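Local structure of vacuolar protein sorting-associated protein 54 (Mus musculus, 3N1E) at residues I31-F36 / K89-K94; S41-K46 / P52-I57; Q76-F81 / K130-N135; R83-Y88 / A117-N122. The protein is a subunit of the Golgi-associated retrograde protein (GARP) complex and probably acts in retrograde transport from endosomes to the trans-Golgi network. All blocks are in the same frame, centred on the assembly; numbering follows the deposited sequence.

How the contacts relate
All four contacts lie in the helical bundle of the C-terminal domain, and helix 74-98 supplies a segment to contacts 1, 3 and 4. Contacts 3 and 4 have centres about 9 Å apart, contacts 1 and 4 about 10 Å. D33 ties contact 1 to contact 4 through a probable hydrogen bond from OD1 to S87 OG (2.7 Å), while K89 NZ reaches L134 O of contact 3 at 2.9 Å. Contact 2, at the end of the bundle, meets contact 1 where F36 packs on I57 and L92 on Y43. Contacts 2 and 3 do not touch, their nearest atoms being about 8 Å apart. A magnesium ion lies about 13 Å from the side chain of Y43.

Contact 1. Residues I31-F36 / K89-K94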
loop_
_atom_site.group_PDB
_atom_site.type_symbol
_atom_site.label_atom_id
_atom_site.label_comp_id
_atom_site.label_asym_id
_atom_site.label_seq_id
_atom_site.Cartn_x
_atom_site.Cartn_y
_atom_site.Cartn_z
ATOM N N ILE A 31 -5.324 8.656 5.075
ATOM C CA ILE A 31 -4.531 9.624 4.353
ATOM C C ILE A 31 -4.099 9.074 3.003
ATOM O O ILE A 31 -4.213 9.757 1.980
ATOM C CB ILE A 31 -3.324 10.069 5.217
ATOM C CG1 ILE A 31 -3.830 10.933 6.388
ATOM C CG2 ILE A 31 -2.278 10.777 4.386
ATOM C CD1 ILE A 31 -2.859 11.070 7.574
ATOM N N MET A 32 -3.603 7.836 2.983
ATOM C CA MET A 32 -3.144 7.303 1.706
ATOM C C MET A 32 -4.311 7.021 0.759
ATOM O O MET A 32 -4.207 7.238 -0.449
ATOM C CB MET A 32 -2.282 6.052 1.884
ATOM C CG MET A 32 -1.035 6.263 2.720
ATOM S SD MET A 32 0.111 7.466 2.017
ATOM C CE MET A 32 0.682 6.606 0.575
ATOM N N ASP A 33 -5.423 6.536 1.310
ATOM C CA ASP A 33 -6.631 6.306 0.508
ATOM C C ASP A 33 -7.079 7.578 -0.233
ATOM O O ASP A 33 -7.425 7.522 -1.418
ATOM C CB ASP A 33 -7.755 5.743 1.379
ATOM C CG ASP A 33 -9.029 5.545 0.609
ATOM O OD1 ASP A 33 -9.070 4.569 -0.175
ATOM O OD2 ASP A 33 -9.956 6.380 0.772
ATOM N N SER A 34 -7.038 8.732 0.456
ATOM C CA SER A 34 -7.417 9.988 -0.174
ATOM C C SER A 34 -6.438 10.405 -1.276
ATOM O O SER A 34 -6.856 10.872 -2.343
ATOM C CB SER A 34 -7.607 11.078 0.887
ATOM O OG SER A 34 -8.654 10.719 1.766
ATOM N N LEU A 35 -5.139 10.193 -1.053
ATOM C CA LEU A 35 -4.125 10.411 -2.093
ATOM C C LEU A 35 -4.364 9.550 -3.330
ATOM O O LEU A 35 -4.329 10.057 -4.471
ATOM C CB LEU A 35 -2.721 10.132 -1.518
ATOM C CG LEU A 35 -1.596 10.296 -2.550
ATOM C CD1 LEU A 35 -1.343 11.788 -2.895
ATOM C CD2 LEU A 35 -0.338 9.593 -2.045
ATOM N N PHE A 36 -4.602 8.259 -3.114
ATOM C CA PHE A 36 -4.883 7.339 -4.224
ATOM C C PHE A 36 -6.133 7.740 -4.996
ATOM O O PHE A 36 -6.143 7.659 -6.216
ATOM C CB PHE A 36 -5.000 5.892 -3.748
ATOM C CG PHE A 36 -3.763 5.367 -3.057
ATOM C CD1 PHE A 36 -2.508 5.929 -3.289
ATOM C CD2 PHE A 36 -3.866 4.269 -2.196
ATOM C CE1 PHE A 36 -1.327 5.419 -2.635
ATOM C CE2 PHE A 36 -2.726 3.740 -1.558
ATOM C CZ PHE A 36 -1.453 4.307 -1.788
ATOM N N LYS A 89 -5.432 -0.814 -4.886
ATOM C CA LYS A 89 -6.083 -1.704 -5.841
ATOM C C LYS A 89 -7.531 -1.287 -6.058
ATOM O O LYS A 89 -8.005 -1.335 -7.181
ATOM C CB LYS A 89 -6.035 -3.163 -5.389
ATOM C CG LYS A 89 -4.623 -3.743 -5.489
ATOM C CD LYS A 89 -4.595 -5.258 -5.245
ATOM C CE LYS A 89 -5.050 -5.604 -3.863
ATOM N NZ LYS A 89 -5.107 -7.105 -3.760
ATOM N N LEU A 90 -8.216 -0.862 -4.995
ATOM C CA LEU A 90 -9.637 -0.488 -5.155
ATOM C C LEU A 90 -9.748 0.719 -6.086
ATOM O O LEU A 90 -10.597 0.746 -6.998
ATOM C CB LEU A 90 -10.300 -0.246 -3.770
ATOM C CG LEU A 90 -11.746 0.259 -3.734
ATOM C CD1 LEU A 90 -12.457 -0.273 -2.468
ATOM C CD2 LEU A 90 -11.772 1.787 -3.786
ATOM N N HIS A 91 -8.894 1.727 -5.861
ATOM C CA HIS A 91 -8.947 2.934 -6.667
ATOM C C HIS A 91 -8.459 2.701 -8.092
ATOM O O HIS A 91 -9.011 3.282 -9.037
ATOM C CB HIS A 91 -8.204 4.070 -5.973
ATOM C CG HIS A 91 -8.895 4.526 -4.727
ATOM N ND1 HIS A 91 -10.101 5.196 -4.759
ATOM C CD2 HIS A 91 -8.564 4.391 -3.423
ATOM C CE1 HIS A 91 -10.489 5.447 -3.519
ATOM N NE2 HIS A 91 -9.569 4.976 -2.691
ATOM N N LEU A 92 -7.446 1.833 -8.242
ATOM C CA LEU A 92 -6.939 1.521 -9.584
ATOM C C LEU A 92 -8.006 0.731 -10.353
ATOM O O LEU A 92 -8.267 1.033 -11.520
ATOM C CB LEU A 92 -5.614 0.738 -9.518
ATOM C CG LEU A 92 -5.042 0.296 -10.882
ATOM C CD1 LEU A 92 -4.847 1.451 -11.877
ATOM C CD2 LEU A 92 -3.685 -0.343 -10.626
ATOM N N LYS A 93 -8.611 -0.267 -9.709
ATOM C CA LYS A 93 -9.687 -1.060 -10.332
ATOM C C LYS A 93 -10.819 -0.128 -10.812
ATOM O O LYS A 93 -11.293 -0.289 -11.941
ATOM C CB LYS A 93 -10.217 -2.121 -9.363
ATOM C CG LYS A 93 -11.147 -3.175 -10.020
ATOM C CD LYS A 93 -11.142 -4.451 -9.168
ATOM C CE LYS A 93 -12.284 -4.465 -8.188
ATOM N NZ LYS A 93 -13.496 -5.142 -8.742
ATOM N N LYS A 94 -11.215 0.852 -9.989
ATOM C CA LYS A 94 -12.290 1.787 -10.354
ATOM C C LYS A 94 -11.931 2.552 -11.636
ATOM O O LYS A 94 -12.762 2.717 -12.548
ATOM C CB LYS A 94 -12.548 2.757 -9.191
ATOM C CG LYS A 94 -13.702 3.710 -9.366
ATOM C CD LYS A 94 -14.233 4.145 -7.998
ATOM C CE LYS A 94 -14.951 2.973 -7.338
ATOM N NZ LYS A 94 -15.262 3.163 -5.879
#
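H91 of helix 74-98 reaches helix 17-40 with its imidazole and ends on the carboxylate of D33. Its CB lies near the backbone of F36, 4.1 Å from F36 O. With CG placed beside the backbone N and anti to the carbonyl carbon (chi1 -68°), the ring swings toward helix 17-40. CD2 then rests 3.9 Å from F36 CB, a van der Waals contact, with F36 C over one face of the ring, and H91 NE2 at the tip gives a hydrogen bond of 2.6 Å to D33 OD1. The evidence for a directed bond is clear on the histidine side: the acceptor is nearly in the imidazole plane, and the N-H...O angle is 151°. On the aspartate side the donor comes from above the carboxylate plane, 46° out of it. Within its own helix, L90 CD2 sits 3.8 Å above the centre of one face of the H91 ring. D33 OD1 has a second partner, S87 OG, one turn earlier on helix 74-98, so one oxygen links the two helices through two side chains. Two hydrogen-bond partners on a single carboxylate oxygen are consistent with a charged D33, whose negative charge would tend to raise the proton affinity of H91.

Contact 2. Residues S41-K46 / P52-I57; sequences SKYEVK and PCFRNI
Y43 lays one face of its ring over F54 CE1, which stands 3.4 Å from Y43 CZ. The pair closes a helical hairpin: Y43 is in the loop leaving helix 17-40, F54 in the first turn of helix 52-68, and the two helices belong to the bundle that forms this C-terminal domain. The rings are neither stacked nor edge-to-face, since their planes meet at 40° with centroids 5.0 Å apart. F54 CE1 is displaced toward the rim of the tyrosine, near CE1 and CZ, rather than over its middle. The tyrosine ring is brought to this side because its CG is anti to the backbone N (chi1 174°). C53 joins from the preceding position, putting CB 3.8 Å from Y43 CD1. Its sulfur makes an oblique sulfur-aromatic contact, with SG 5.0 Å from the ring centroid and 47° off the normal. The polar end of the tyrosine looks to a third helix: Y43 OH is hydrogen-bonded to D115 of helix 107-124, whose side chain also touches F54. Y43 O bonds to the Q95 amide on helix 74-98. F54 CE1 also comes to 3.7 Å from Y43 OH.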
loop_
_atom_site.group_PDB
_atom_site.type_symbol
_atom_site.label_atom_id
_atom_site.label_comp_id
_atom_site.label_asym_id
_atom_site.label_seq_id
_atom_site.Cartn_x
_atom_site.Cartn_y
_atom_site.Cartn_z
ATOM N N SER A 41 -7.984 8.919 -9.943
ATOM C CA SER A 41 -9.180 9.449 -10.615
ATOM C C SER A 41 -8.807 10.207 -11.881
ATOM O O SER A 41 -9.660 10.422 -12.750
ATOM C CB SER A 41 -9.968 10.388 -9.687
ATOM O OG SER A 41 -10.538 9.685 -8.602
ATOM N N LYS A 42 -7.544 10.651 -11.946
ATOM C CA LYS A 42 -6.988 11.417 -13.083
ATOM C C LYS A 42 -6.015 10.593 -13.945
ATOM O O LYS A 42 -5.391 11.105 -14.872
ATOM C CB LYS A 42 -6.251 12.668 -12.580
ATOM C CG LYS A 42 -7.128 13.770 -11.969
ATOM C CD LYS A 42 -6.259 14.930 -11.492
ATOM C CE LYS A 42 -7.090 16.180 -11.156
ATOM N NZ LYS A 42 -6.253 17.276 -10.555
ATOM N N TYR A 43 -5.856 9.318 -13.626
ATOM C CA TYR A 43 -4.836 8.512 -14.301
ATOM C C TYR A 43 -5.225 8.240 -15.739
ATOM O O TYR A 43 -6.350 7.834 -16.009
ATOM C CB TYR A 43 -4.698 7.197 -13.534
ATOM C CG TYR A 43 -3.794 6.140 -14.121
ATOM C CD1 TYR A 43 -2.468 6.416 -14.453
ATOM C CD2 TYR A 43 -4.264 4.845 -14.306
ATOM C CE1 TYR A 43 -1.636 5.406 -14.969
ATOM C CE2 TYR A 43 -3.439 3.834 -14.824
ATOM C CZ TYR A 43 -2.126 4.131 -15.151
ATOM O OH TYR A 43 -1.322 3.122 -15.645
ATOM N N GLU A 44 -4.300 8.475 -16.664
ATOM C CA GLU A 44 -4.532 8.080 -18.049
ATOM C C GLU A 44 -3.448 7.084 -18.454
ATOM O O GLU A 44 -2.288 7.217 -18.057
ATOM C CB GLU A 44 -4.584 9.287 -18.993
ATOM C CG GLU A 44 -5.794 10.207 -18.735
ATOM C CD GLU A 44 -7.157 9.534 -18.929
ATOM O OE1 GLU A 44 -7.445 8.996 -20.033
ATOM O OE2 GLU A 44 -7.959 9.573 -17.969
ATOM N N VAL A 45 -3.850 6.078 -19.221
ATOM C CA VAL A 45 -2.923 5.020 -19.586
ATOM C C VAL A 45 -2.140 5.441 -20.837
ATOM O O VAL A 45 -2.713 5.515 -21.927
ATOM C CB VAL A 45 -3.678 3.699 -19.773
ATOM C CG1 VAL A 45 -2.690 2.538 -20.145
ATOM C CG2 VAL A 45 -4.418 3.354 -18.481
ATOM N N LYS A 46 -0.852 5.723 -20.654
ATOM C CA LYS A 46 0.049 6.061 -21.771
ATOM C C LYS A 46 1.503 5.892 -21.347
ATOM O O LYS A 46 1.827 5.882 -20.147
ATOM C CB LYS A 46 -0.214 7.490 -22.241
ATOM C CG LYS A 46 0.071 8.512 -21.160
ATOM C CD LYS A 46 -0.186 9.926 -21.657
ATOM C CE LYS A 46 0.528 10.948 -20.781
ATOM N NZ LYS A 46 -0.293 11.409 -19.628
ATOM N N PRO A 52 3.528 9.585 -14.507
ATOM C CA PRO A 52 3.626 10.526 -13.377
ATOM C C PRO A 52 2.790 10.096 -12.157
ATOM O O PRO A 52 3.270 10.238 -11.003
ATOM C CB PRO A 52 3.097 11.840 -13.979
ATOM C CG PRO A 52 3.432 11.722 -15.441
ATOM C CD PRO A 52 3.243 10.270 -15.790
ATOM N N CYS A 53 1.579 9.576 -12.391
ATOM C CA CYS A 53 0.698 9.132 -11.323
ATOM C C CYS A 53 1.420 8.086 -10.469
ATOM O O CYS A 53 1.491 8.209 -9.239
ATOM C CB CYS A 53 -0.593 8.519 -11.911
ATOM S SG CYS A 53 -1.681 7.856 -10.712
ATOM N N PHE A 54 1.959 7.065 -11.132
ATOM C CA PHE A 54 2.615 5.972 -10.398
ATOM C C PHE A 54 3.923 6.404 -9.753
ATOM O O PHE A 54 4.273 5.907 -8.661
ATOM C CB PHE A 54 2.825 4.746 -11.287
ATOM C CG PHE A 54 1.596 3.894 -11.458
ATOM C CD1 PHE A 54 0.385 4.435 -11.886
ATOM C CD2 PHE A 54 1.648 2.538 -11.198
ATOM C CE1 PHE A 54 -0.762 3.616 -12.029
ATOM C CE2 PHE A 54 0.509 1.717 -11.362
ATOM C CZ PHE A 54 -0.676 2.271 -11.787
ATOM N N ARG A 55 4.653 7.342 -10.388
ATOM C CA ARG A 55 5.864 7.857 -9.728
ATOM C C ARG A 55 5.517 8.526 -8.399
ATOM O O ARG A 55 6.203 8.339 -7.395
ATOM C CB ARG A 55 6.636 8.847 -10.622
ATOM C CG ARG A 55 7.218 8.203 -11.853
ATOM C CD ARG A 55 8.259 9.118 -12.550
ATOM N NE ARG A 55 7.755 10.450 -12.915
ATOM C CZ ARG A 55 7.173 10.795 -14.078
ATOM N NH1 ARG A 55 6.885 9.909 -15.036
ATOM N NH2 ARG A 55 6.847 12.066 -14.275
ATOM N N ASN A 56 4.428 9.292 -8.414
ATOM C CA ASN A 56 4.011 10.007 -7.218
ATOM C C ASN A 56 3.513 9.066 -6.142
ATOM O O ASN A 56 3.929 9.190 -4.989
ATOM C CB ASN A 56 2.965 11.052 -7.570
ATOM C CG ASN A 56 3.577 12.258 -8.190
ATOM O OD1 ASN A 56 4.550 12.811 -7.661
ATOM N ND2 ASN A 56 3.033 12.684 -9.323
ATOM N N ILE A 57 2.664 8.104 -6.513
ATOM C CA ILE A 57 2.184 7.079 -5.576
ATOM C C ILE A 57 3.398 6.385 -4.935
ATOM O O ILE A 57 3.519 6.287 -3.707
ATOM C CB ILE A 57 1.294 6.038 -6.296
ATOM C CG1 ILE A 57 -0.063 6.670 -6.654
ATOM C CG2 ILE A 57 1.092 4.771 -5.417
ATOM C CD1 ILE A 57 -0.905 5.864 -7.645
#

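Contact 3. Residues Q76-F81 / K130-N135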
loop_
_atom_site.group_PDB
_atom_site.type_symbol
_atom_site.label_atom_id
_atom_site.label_comp_id
_atom_site.label_asym_id
_atom_site.label_seq_id
_atom_site.Cartn_x
_atom_site.Cartn_y
_atom_site.Cartn_z
ATOM N N GLN A 76 3.486 -5.291 12.027
ATOM C CA GLN A 76 2.517 -4.212 11.866
ATOM C C GLN A 76 2.803 -3.377 10.620
ATOM O O GLN A 76 1.878 -2.860 10.002
ATOM C CB GLN A 76 2.468 -3.317 13.114
ATOM C CG GLN A 76 1.595 -3.883 14.252
ATOM C CD GLN A 76 2.210 -5.093 14.997
ATOM O OE1 GLN A 76 3.423 -5.307 14.998
ATOM N NE2 GLN A 76 1.351 -5.871 15.649
ATOM N N THR A 77 4.075 -3.255 10.263
ATOM C CA THR A 77 4.444 -2.499 9.048
ATOM C C THR A 77 3.979 -3.282 7.819
ATOM O O THR A 77 3.461 -2.714 6.852
ATOM C CB THR A 77 5.956 -2.289 8.969
ATOM O OG1 THR A 77 6.355 -1.397 10.019
ATOM C CG2 THR A 77 6.385 -1.685 7.611
ATOM N N GLN A 78 4.188 -4.588 7.851
ATOM C CA GLN A 78 3.654 -5.468 6.805
ATOM C C GLN A 78 2.116 -5.365 6.690
ATOM O O GLN A 78 1.548 -5.195 5.584
ATOM C CB GLN A 78 4.097 -6.909 7.107
ATOM C CG GLN A 78 5.569 -7.149 6.841
ATOM C CD GLN A 78 6.063 -8.476 7.415
ATOM O OE1 GLN A 78 5.390 -9.090 8.241
ATOM N NE2 GLN A 78 7.236 -8.889 7.016
ATOM N N MET A 79 1.436 -5.413 7.837
ATOM C CA MET A 79 -0.038 -5.307 7.848
ATOM C C MET A 79 -0.509 -3.951 7.318
ATOM O O MET A 79 -1.518 -3.883 6.596
ATOM C CB MET A 79 -0.621 -5.567 9.255
ATOM C CG MET A 79 -0.366 -6.935 9.856
ATOM S SD MET A 79 -0.988 -8.328 8.908
ATOM C CE MET A 79 0.469 -8.818 7.983
ATOM N N LEU A 80 0.216 -2.877 7.673
ATOM C CA LEU A 80 -0.114 -1.541 7.203
ATOM C C LEU A 80 -0.037 -1.495 5.685
ATOM O O LEU A 80 -0.955 -0.985 5.031
ATOM C CB LEU A 80 0.835 -0.506 7.807
ATOM C CG LEU A 80 0.787 0.901 7.247
ATOM C CD1 LEU A 80 -0.565 1.565 7.488
ATOM C CD2 LEU A 80 1.937 1.749 7.830
ATOM N N PHE A 81 1.046 -2.036 5.140
ATOM C CA PHE A 81 1.220 -2.015 3.694
ATOM C C PHE A 81 0.229 -2.882 2.957
ATOM O O PHE A 81 -0.148 -2.536 1.844
ATOM C CB PHE A 81 2.686 -2.264 3.269
ATOM C CG PHE A 81 3.487 -1.002 3.238
ATOM C CD1 PHE A 81 3.611 -0.253 2.054
ATOM C CD2 PHE A 81 4.047 -0.511 4.407
ATOM C CE1 PHE A 81 4.331 0.963 2.043
ATOM C CE2 PHE A 81 4.756 0.695 4.408
ATOM C CZ PHE A 81 4.903 1.426 3.221
ATOM N N LYS A 130 9.359 -7.801 1.189
ATOM C CA LYS A 130 9.680 -8.579 -0.005
ATOM C C LYS A 130 8.642 -9.680 -0.332
ATOM O O LYS A 130 8.307 -9.915 -1.523
ATOM C CB LYS A 130 11.089 -9.150 0.125
ATOM C CG LYS A 130 11.466 -10.212 -0.905
ATOM C CD LYS A 130 12.926 -10.644 -0.689
ATOM C CE LYS A 130 13.293 -10.725 0.799
ATOM N NZ LYS A 130 12.719 -11.928 1.481
ATOM N N ASP A 131 8.131 -10.338 0.705
ATOM C CA ASP A 131 7.228 -11.464 0.493
ATOM C C ASP A 131 5.746 -11.148 0.729
ATOM O O ASP A 131 4.937 -12.059 0.867
ATOM C CB ASP A 131 7.660 -12.683 1.316
ATOM C CG ASP A 131 9.037 -13.169 0.956
ATOM O OD1 ASP A 131 9.334 -13.322 -0.244
ATOM O OD2 ASP A 131 9.835 -13.397 1.887
ATOM N N LEU A 132 5.382 -9.863 0.748
ATOM C CA LEU A 132 3.969 -9.511 0.761
ATOM C C LEU A 132 3.236 -10.076 -0.449
ATOM O O LEU A 132 3.729 -10.007 -1.584
ATOM C CB LEU A 132 3.793 -7.996 0.801
ATOM C CG LEU A 132 3.405 -7.378 2.144
ATOM C CD1 LEU A 132 4.456 -7.613 3.191
ATOM C CD2 LEU A 132 3.117 -5.879 1.956
ATOM N N ASP A 133 2.081 -10.662 -0.179
ATOM C CA ASP A 133 1.207 -11.235 -1.213
ATOM C C ASP A 133 0.237 -10.124 -1.626
ATOM O O ASP A 133 -0.779 -9.872 -0.969
ATOM C CB ASP A 133 0.432 -12.401 -0.605
ATOM C CG ASP A 133 -0.519 -13.052 -1.576
ATOM O OD1 ASP A 133 -0.628 -12.600 -2.749
ATOM O OD2 ASP A 133 -1.167 -14.041 -1.141
ATOM N N LEU A 134 0.578 -9.455 -2.721
ATOM C CA LEU A 134 -0.169 -8.268 -3.139
ATOM C C LEU A 134 -1.413 -8.560 -3.953
ATOM O O LEU A 134 -2.304 -7.703 -4.070
ATOM C CB LEU A 134 0.764 -7.349 -3.942
ATOM C CG LEU A 134 2.017 -6.880 -3.185
ATOM C CD1 LEU A 134 2.854 -6.022 -4.161
ATOM C CD2 LEU A 134 1.655 -6.087 -1.903
ATOM N N ASN A 135 -1.455 -9.757 -4.546
ATOM C CA ASN A 135 -2.590 -10.202 -5.384
ATOM C C ASN A 135 -3.017 -9.128 -6.361
ATOM O O ASN A 135 -4.173 -8.690 -6.350
ATOM C CB ASN A 135 -3.775 -10.616 -4.504
ATOM C CG ASN A 135 -4.942 -11.254 -5.293
ATOM O OD1 ASN A 135 -6.053 -11.351 -4.769
ATOM N ND2 ASN A 135 -4.695 -11.658 -6.541
#
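Q78 NE2 is hydrogen-bonded to G128 O, in the loop that follows helix 107-124, while the aliphatic part of the same side chain packs on L132 further along that loop. No hydrogen bond crosses the contact; it is carried by the two methyls of L132. CD1 lies 3.8 Å from Q78 CG and 4.0 Å from Q78 CB, whereas CD2 approaches F81 CB at 3.9 Å and has Q78 O as a plain neighbour at 4.0 Å. L132 thus straddles one turn of helix 74-98, from Q78 to F81. The phenyl ring of F81 turns away from the leucine, leaving its CB to make the contact. Beyond CG the chain of Q78 is extended (chi2 168°), which carries the amide away from L132, to G128 O. F81 packs onward against M61 and M64 of helix 52-68, and L132 also touches L123, so the loop meets helix 74-98 through Q78 and F81 and helix 107-124 through L123.

Contact 4. Residues R83-Y88 / A117-N122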
loop_
_atom_site.group_PDB
_atom_site.type_symbol
_atom_site.label_atom_id
_atom_site.label_comp_id
_atom_site.label_asym_id
_atom_site.label_seq_id
_atom_site.Cartn_x
_atom_site.Cartn_y
_atom_site.Cartn_z
ATOM N N ARG A 83 -2.915 -3.125 3.888
ATOM C CA ARG A 83 -4.092 -2.243 3.860
ATOM C C ARG A 83 -3.958 -1.118 2.839
ATOM O O ARG A 83 -4.921 -0.768 2.142
ATOM C CB ARG A 83 -4.394 -1.645 5.256
ATOM C CG ARG A 83 -4.668 -2.714 6.296
ATOM C CD ARG A 83 -5.240 -2.171 7.620
ATOM N NE ARG A 83 -6.053 -3.259 8.202
ATOM C CZ ARG A 83 -6.608 -3.259 9.412
ATOM N NH1 ARG A 83 -6.449 -2.225 10.238
ATOM N NH2 ARG A 83 -7.313 -4.320 9.807
ATOM N N ILE A 84 -2.786 -0.513 2.795
ATOM C CA ILE A 84 -2.491 0.525 1.808
ATOM C C ILE A 84 -2.647 -0.087 0.409
ATOM O O ILE A 84 -3.302 0.488 -0.457
ATOM C CB ILE A 84 -1.037 1.064 1.951
ATOM C CG1 ILE A 84 -0.809 1.807 3.283
ATOM C CG2 ILE A 84 -0.666 1.950 0.766
ATOM C CD1 ILE A 84 -1.860 2.734 3.701
ATOM N N ASN A 85 -2.062 -1.262 0.198
ATOM C CA ASN A 85 -2.201 -1.949 -1.096
ATOM C C ASN A 85 -3.657 -2.223 -1.475
ATOM O O ASN A 85 -4.033 -2.106 -2.631
ATOM C CB ASN A 85 -1.386 -3.258 -1.103
ATOM C CG ASN A 85 -1.416 -3.972 -2.426
ATOM O OD1 ASN A 85 -1.925 -5.106 -2.545
ATOM N ND2 ASN A 85 -0.904 -3.337 -3.419
ATOM N N ALA A 86 -4.471 -2.597 -0.498
ATOM C CA ALA A 86 -5.877 -2.874 -0.772
ATOM C C ALA A 86 -6.579 -1.604 -1.259
ATOM O O ALA A 86 -7.380 -1.661 -2.174
ATOM C CB ALA A 86 -6.558 -3.409 0.477
ATOM N N SER A 87 -6.272 -0.466 -0.629
ATOM C CA SER A 87 -6.814 0.815 -1.060
ATOM C C SER A 87 -6.355 1.192 -2.470
ATOM O O SER A 87 -7.156 1.619 -3.288
ATOM C CB SER A 87 -6.400 1.923 -0.071
ATOM O OG SER A 87 -6.760 3.203 -0.582
ATOM N N TYR A 88 -5.056 1.047 -2.735
ATOM C CA TYR A 88 -4.524 1.296 -4.052
ATOM C C TYR A 88 -5.272 0.476 -5.128
ATOM O O TYR A 88 -5.707 1.022 -6.151
ATOM C CB TYR A 88 -3.021 0.988 -4.052
ATOM C CG TYR A 88 -2.406 0.931 -5.423
ATOM C CD1 TYR A 88 -2.184 -0.291 -6.039
ATOM C CD2 TYR A 88 -2.064 2.096 -6.099
ATOM C CE1 TYR A 88 -1.611 -0.348 -7.324
ATOM C CE2 TYR A 88 -1.485 2.048 -7.361
ATOM C CZ TYR A 88 -1.278 0.835 -7.957
ATOM O OH TYR A 88 -0.698 0.789 -9.210
ATOM N N ALA A 117 3.938 -3.196 -12.598
ATOM C CA ALA A 117 5.262 -3.788 -12.296
ATOM C C ALA A 117 6.203 -2.801 -11.600
ATOM O O ALA A 117 6.980 -3.195 -10.727
ATOM C CB ALA A 117 5.916 -4.337 -13.545
ATOM N N PHE A 118 6.161 -1.525 -11.994
ATOM C CA PHE A 118 6.926 -0.493 -11.266
ATOM C C PHE A 118 6.456 -0.378 -9.790
ATOM O O PHE A 118 7.260 -0.385 -8.861
ATOM C CB PHE A 118 6.845 0.846 -11.999
ATOM C CG PHE A 118 7.531 1.965 -11.276
ATOM C CD1 PHE A 118 8.911 2.081 -11.343
ATOM C CD2 PHE A 118 6.802 2.880 -10.523
ATOM C CE1 PHE A 118 9.582 3.117 -10.662
ATOM C CE2 PHE A 118 7.461 3.947 -9.843
ATOM C CZ PHE A 118 8.839 4.058 -9.928
ATOM N N TYR A 119 5.142 -0.315 -9.597
ATOM C CA TYR A 119 4.544 -0.256 -8.262
ATOM C C TYR A 119 4.954 -1.435 -7.397
ATOM O O TYR A 119 5.349 -1.263 -6.248
ATOM C CB TYR A 119 3.008 -0.219 -8.388
ATOM C CG TYR A 119 2.257 -0.372 -7.072
ATOM C CD1 TYR A 119 1.896 -1.626 -6.610
ATOM C CD2 TYR A 119 1.951 0.751 -6.280
ATOM C CE1 TYR A 119 1.224 -1.777 -5.402
ATOM C CE2 TYR A 119 1.277 0.596 -5.064
ATOM C CZ TYR A 119 0.905 -0.663 -4.665
ATOM O OH TYR A 119 0.238 -0.872 -3.494
ATOM N N THR A 120 4.818 -2.638 -7.928
ATOM C CA THR A 120 5.123 -3.862 -7.175
ATOM C C THR A 120 6.609 -3.943 -6.799
ATOM O O THR A 120 6.967 -4.316 -5.662
ATOM C CB THR A 120 4.716 -5.103 -7.994
ATOM O OG1 THR A 120 3.308 -5.053 -8.291
ATOM C CG2 THR A 120 5.003 -6.349 -7.238
ATOM N N GLY A 121 7.456 -3.625 -7.774
ATOM C CA GLY A 121 8.906 -3.609 -7.590
ATOM C C GLY A 121 9.298 -2.634 -6.495
ATOM O O GLY A 121 10.078 -2.973 -5.577
ATOM N N ASN A 122 8.771 -1.408 -6.588
ATOM C CA ASN A 122 9.008 -0.416 -5.571
ATOM C C ASN A 122 8.608 -0.928 -4.180
ATOM O O ASN A 122 9.377 -0.759 -3.213
ATOM C CB ASN A 122 8.188 0.847 -5.886
ATOM C CG ASN A 122 8.428 1.932 -4.886
ATOM O OD1 ASN A 122 7.579 2.229 -4.031
ATOM N ND2 ASN A 122 9.617 2.504 -4.943
#
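Aromatic stacking dominates the meeting of Y88 with Y119. Their rings form an offset stack with planes only 5° apart and centroids separated by 3.8 Å. Y119 CE2 lies over the centre of the Y88 ring, 3.5 Å above its plane, and Y88 CE1 stands correspondingly over the ring of Y119. Both tyrosines have CG anti to the backbone N (chi1 168° in Y88, 171° in Y119), and from facing helices they extend past each other in opposite directions. Each hydroxyl consequently ends beside the root of the other ring: Y119 OH is 3.7 Å from Y88 CG, and Y88 OH is 3.8 Å from Y119 CG. Within the stack the closest pair is Y88 CD1 and Y119 CZ, 3.4 Å apart.

Polar groups play a smaller part. The side chain of N85, one turn before Y88, ends near the Y119 hydroxyl, and its CB lies 3.7 Å from Y119 OH. Y88 OH is buried by the contact and has no partner in the model.

The stack bridges helices 74-98 and 107-124, with M136 of the C-terminal loop touching N85, Y88 and Y119, while I57 of helix 52-68 packs on Y88 and F36 of helix 17-40 on I84 and S87.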